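Local coordinates for protein aromatic-ring-hydroxylating dioxygenase beta subunit (Catenulispora acidiphila, PDB 6VW4) that is of unknown function but binds a dihydronaphthopyran acetic acid (S-DNPA) in an NTF2-like fold, consistent with a role in polyketide biosynthesis, at residues A[16-21]-A[98-103]. Numbering follows the deposited sequence.
With SDN ([(3S)-9-hydroxy-1-methyl-10-oxo-4,10-dihydro-3H-benzo[g]isochromen-3-yl]acetic acid), chain C.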
ATOM      1  N   GLN A  16      -4.812 -10.965  -2.558  1.00 29.90           N
ATOM      2  CA  GLN A  16      -4.044 -11.823  -3.457  1.00 27.19           C
ATOM      3  C   GLN A  16      -4.615 -11.772  -4.864  1.00 30.94           C
ATOM      4  O   GLN A  16      -3.865 -11.717  -5.857  1.00 27.21           O
ATOM      5  CB  GLN A  16      -4.035 -13.264  -2.937  1.00 33.62           C
ATOM      6  CG  GLN A  16      -3.553 -14.311  -3.952  1.00 32.67           C
ATOM      7  CD  GLN A  16      -2.050 -14.631  -3.814  1.00 32.83           C
ATOM      8  OE1 GLN A  16      -1.349 -14.025  -3.006  1.00 32.56           O
ATOM      9  NE2 GLN A  16      -1.560 -15.577  -4.612  1.00 37.40           N
ATOM     10  N   HIS A  17      -5.942 -11.854  -4.963  1.00 26.72           N
ATOM     11  CA  HIS A  17      -6.619 -11.800  -6.253  1.00 28.52           C
ATOM     12  C   HIS A  17      -6.391 -10.446  -6.915  1.00 28.97           C
ATOM     13  O   HIS A  17      -6.076 -10.369  -8.098  1.00 30.30           O
ATOM     14  CB  HIS A  17      -8.126 -12.068  -6.022  1.00 30.58           C
ATOM     15  CG  HIS A  17      -8.991 -11.859  -7.224  1.00 41.07           C
ATOM     16  ND1 HIS A  17      -9.064 -12.767  -8.264  1.00 36.42           N
ATOM     17  CD2 HIS A  17      -9.855 -10.855  -7.535  1.00 35.43           C
ATOM     18  CE1 HIS A  17      -9.902 -12.308  -9.178  1.00 38.92           C
ATOM     19  NE2 HIS A  17     -10.416 -11.164  -8.748  1.00 39.47           N
ATOM     20  N   GLN A  18      -6.531  -9.350  -6.162  1.00 24.58           N
ATOM     21  CA  GLN A  18      -6.298  -8.043  -6.789  1.00 30.49           C
ATOM     22  C   GLN A  18      -4.860  -7.904  -7.260  1.00 28.23           C
ATOM     23  O   GLN A  18      -4.605  -7.390  -8.354  1.00 27.14           O
ATOM     24  CB  GLN A  18      -6.666  -6.916  -5.835  1.00 29.48           C
ATOM     25  CG  GLN A  18      -8.185  -6.824  -5.631  1.00 30.06           C
ATOM     26  CD  GLN A  18      -8.544  -5.841  -4.576  1.00 34.84           C
ATOM     27  OE1 GLN A  18      -7.748  -5.589  -3.676  1.00 33.10           O
ATOM     28  NE2 GLN A  18      -9.748  -5.270  -4.669  1.00 34.85           N
ATOM     29  N   ALA A  19      -3.908  -8.415  -6.472  1.00 28.51           N
ATOM     30  CA  ALA A  19      -2.506  -8.336  -6.855  1.00 28.06           C
ATOM     31  C   ALA A  19      -2.250  -9.066  -8.164  1.00 32.49           C
ATOM     32  O   ALA A  19      -1.630  -8.518  -9.087  1.00 35.26           O
ATOM     33  CB  ALA A  19      -1.635  -8.930  -5.751  1.00 31.35           C
ATOM     34  N   ARG A  20      -2.752 -10.306  -8.282  1.00 32.06           N
ATOM     35  CA  ARG A  20      -2.553 -11.068  -9.522  1.00 34.95           C
ATOM     36  C   ARG A  20      -3.210 -10.368 -10.712  1.00 33.49           C
ATOM     37  O   ARG A  20      -2.586 -10.210 -11.762  1.00 39.73           O
ATOM     38  CB  ARG A  20      -3.109 -12.494  -9.386  1.00 35.27           C
ATOM     39  CG  ARG A  20      -2.412 -13.366  -8.363  1.00 46.98           C
ATOM     40  CD  ARG A  20      -1.334 -14.245  -8.946  1.00 61.62           C
ATOM     41  NE  ARG A  20      -1.116 -15.434  -8.114  1.00 80.45           N
ATOM     42  CZ  ARG A  20       0.079 -15.888  -7.731  1.00 75.10           C
ATOM     43  NH1 ARG A  20       1.200 -15.265  -8.106  1.00 66.76           N
ATOM     44  NH2 ARG A  20       0.154 -16.969  -6.964  1.00 70.21           N
ATOM     45  N   GLN A  21      -4.466  -9.938 -10.565  1.00 30.42           N
ATOM     46  CA  GLN A  21      -5.111  -9.134 -11.591  1.00 33.95           C
ATOM     47  C   GLN A  21      -4.196  -8.031 -12.100  1.00 38.50           C
ATOM     48  O   GLN A  21      -4.020  -7.857 -13.308  1.00 33.19           O
ATOM     49  CB  GLN A  21      -6.350  -8.434 -11.039  1.00 31.32           C
ATOM     50  CG  GLN A  21      -7.561  -9.158 -11.083  1.00 43.16           C
ATOM     51  CD  GLN A  21      -8.711  -8.304 -10.628  1.00 43.16           C
ATOM     52  OE1 GLN A  21      -8.572  -7.441  -9.735  1.00 38.90           O
ATOM     53  NE2 GLN A  21      -9.879  -8.581 -11.178  1.00 47.43           N
ATOM     54  N   ALA A  98     -15.745  -4.825  -2.110  1.00 33.41           N
ATOM     55  CA  ALA A  98     -14.432  -4.340  -1.735  1.00 31.81           C
ATOM     56  C   ALA A  98     -14.289  -2.873  -2.120  1.00 33.47           C
ATOM     57  O   ALA A  98     -14.316  -2.535  -3.310  1.00 30.70           O
ATOM     58  CB  ALA A  98     -13.342  -5.155  -2.425  1.00 30.55           C
ATOM     59  N   ASP A  99     -14.067  -2.022  -1.121  1.00 27.66           N
ATOM     60  CA  ASP A  99     -13.742  -0.606  -1.312  1.00 38.65           C
ATOM     61  C   ASP A  99     -12.269  -0.366  -1.013  1.00 36.11           C
ATOM     62  O   ASP A  99     -11.760  -0.806   0.025  1.00 27.87           O
ATOM     63  CB  ASP A  99     -14.578   0.299  -0.402  1.00 36.26           C
ATOM     64  CG  ASP A  99     -16.067   0.247  -0.733  1.00 46.43           C
ATOM     65  OD1 ASP A  99     -16.385   0.391  -1.922  1.00 48.33           O
ATOM     66  OD2 ASP A  99     -16.907   0.067   0.176  1.00 61.62           O
ATOM     67  N   PHE A 100     -11.601   0.366  -1.893  1.00 25.77           N
ATOM     68  CA  PHE A 100     -10.186   0.581  -1.713  1.00 28.27           C
ATOM     69  C   PHE A 100      -9.727   1.782  -2.534  1.00 30.39           C
ATOM     70  O   PHE A 100     -10.486   2.374  -3.294  1.00 28.02           O
ATOM     71  CB  PHE A 100      -9.411  -0.706  -2.082  1.00 25.02           C
ATOM     72  CG  PHE A 100      -9.601  -1.150  -3.499  1.00 26.30           C
ATOM     73  CD1 PHE A 100     -10.707  -1.938  -3.869  1.00 29.22           C
ATOM     74  CD2 PHE A 100      -8.693  -0.789  -4.470  1.00 28.03           C
ATOM     75  CE1 PHE A 100     -10.886  -2.363  -5.182  1.00 25.07           C
ATOM     76  CE2 PHE A 100      -8.866  -1.209  -5.826  1.00 32.79           C
ATOM     77  CZ  PHE A 100      -9.960  -1.989  -6.173  1.00 29.10           C
ATOM     78  N   TYR A 101      -8.455   2.132  -2.339  1.00 25.40           N
ATOM     79  CA  TYR A 101      -7.786   3.232  -3.012  1.00 33.07           C
ATOM     80  C   TYR A 101      -6.834   2.655  -4.041  1.00 30.48           C
ATOM     81  O   TYR A 101      -6.180   1.623  -3.807  1.00 32.96           O
ATOM     82  CB  TYR A 101      -7.001   4.121  -2.021  1.00 26.45           C
ATOM     83  CG  TYR A 101      -7.841   4.936  -1.042  1.00 29.82           C
ATOM     84  CD1 TYR A 101      -9.231   5.052  -1.193  1.00 33.63           C
ATOM     85  CD2 TYR A 101      -7.239   5.583   0.036  1.00 29.41           C
ATOM     86  CE1 TYR A 101      -9.972   5.817  -0.314  1.00 33.08           C
ATOM     87  CE2 TYR A 101      -7.949   6.326   0.905  1.00 32.34           C
ATOM     88  CZ  TYR A 101      -9.314   6.469   0.713  1.00 32.60           C
ATOM     89  OH  TYR A 101     -10.014   7.220   1.616  1.00 34.17           O
ATOM     90  N   THR A 102      -6.755   3.328  -5.175  1.00 31.82           N
ATOM     91  CA  THR A 102      -5.738   3.057  -6.173  1.00 36.03           C
ATOM     92  C   THR A 102      -4.903   4.305  -6.380  1.00 35.91           C
ATOM     93  O   THR A 102      -5.439   5.413  -6.409  1.00 35.24           O
ATOM     94  CB  THR A 102      -6.328   2.640  -7.531  1.00 36.35           C
ATOM     95  OG1 THR A 102      -7.130   1.480  -7.341  1.00 41.05           O
ATOM     96  CG2 THR A 102      -5.188   2.280  -8.481  1.00 38.43           C
ATOM     97  N   LEU A 103      -3.596   4.108  -6.516  1.00 33.41           N
ATOM     98  CA  LEU A 103      -2.668   5.106  -7.014  1.00 31.14           C
ATOM     99  C   LEU A 103      -2.000   4.612  -8.298  1.00 32.97           C
ATOM    100  O   LEU A 103      -1.323   3.579  -8.289  1.00 34.98           O
ATOM    101  CB  LEU A 103      -1.605   5.409  -5.961  1.00 32.07           C
ATOM    102  CG  LEU A 103      -0.647   6.542  -6.362  1.00 43.17           C
ATOM    103  CD1 LEU A 103      -1.380   7.843  -6.502  1.00 42.58           C
ATOM    104  CD2 LEU A 103       0.496   6.695  -5.364  1.00 39.90           C
TER
HETATM  105  O4  SDN C 201      -7.940  -1.843 -13.711  1.00 64.73           O
HETATM  106  C11 SDN C 201      -7.987  -0.846 -12.736  1.00 57.36           C
HETATM  107  C12 SDN C 201      -7.835   0.503 -13.055  1.00 58.35           C
HETATM  108  C13 SDN C 201      -7.617   0.892 -14.535  1.00 66.94           C
HETATM  109  O5  SDN C 201      -7.581   0.053 -15.374  1.00 70.41           O
HETATM  110  C14 SDN C 201      -7.453   2.358 -14.895  1.00 81.79           C
HETATM  111  C15 SDN C 201      -7.257   2.760 -16.376  1.00 89.40           C
HETATM  112  O3  SDN C 201      -7.726   4.078 -16.735  1.00 88.46           O
HETATM  113  C16 SDN C 201      -6.777   1.783 -17.460  1.00 82.42           C
HETATM  114  C10 SDN C 201      -8.136  -1.206 -11.406  1.00 67.24           C
HETATM  115  C9  SDN C 201      -8.168  -0.228 -10.400  1.00 58.92           C
HETATM  116  C8  SDN C 201      -8.033   1.115 -10.718  1.00 60.13           C
HETATM  117  C7  SDN C 201      -7.857   1.491 -12.046  1.00 70.66           C
HETATM  118  C6  SDN C 201      -7.690   3.005 -12.397  1.00 72.91           C
HETATM  119  C5  SDN C 201      -7.499   3.372 -13.867  1.00 78.70           C
HETATM  120  C4  SDN C 201      -7.358   4.784 -14.225  1.00 86.00           C
HETATM  121  C3  SDN C 201      -7.480   5.103 -15.707  1.00 86.87           C
HETATM  122  C2  SDN C 201      -6.070   5.601 -15.965  1.00 87.75           C
HETATM  123  C1  SDN C 201      -5.804   7.063 -16.259  1.00 88.97           C
HETATM  124  O2  SDN C 201      -6.749   7.884 -16.231  1.00 87.12           O
HETATM  125  O1  SDN C 201      -4.621   7.415 -16.539  1.00 98.21           O
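The helix-to-sheet interface of this SnoaL-like domain, next to the SDN pocket, is where Gln-18 of helix 8-26 meets Phe-100 of strand 96-108. The amide carries the contact: NE2 of Gln-18 lies 3.2 Å from CE1 of Phe-100, above the ring plane and slightly outside the rim, and its equal distances of 3.6 Å to CD1 and CZ of the same ring centre it on CE1. CD of Gln-18 stands 4.2 Å above one face of the Phe-100 ring, displaced toward the rim. Amide and ring planes are 60° apart, which excludes a flat stack. The glutamine reaches this position because its chain runs extended beyond CG (chi2 173°), toward the sheet. NE2 is also 4.2 Å from CB of Ala-98, a looser touch, and this buried nitrogen is satisfied by a hydrogen bond to OD2 of Asp-122 on the adjacent strand 111-126, a bond that helps fix the amide's rotation. Phe-100 meets the ring of Phe-80 on strand 75-86 at about 35° and packs on Val-120 of strand 111-126, so both flanking strands share in its surroundings. Two residues along from Phe-100, Thr-102 belongs to the ligand pocket, with OG1 at 3.5 Å from SDN atom C8. The CA atoms of Gln-18 and Ala-98 are 10.3 Å apart and only 96 Å² is buried in all, evidence that side chains alone bridge the gap. A long N-terminal helix laid against a curved mixed sheet, with a ligand held between sheet and helices, is the cone-like architecture of the NTF2 superfamily.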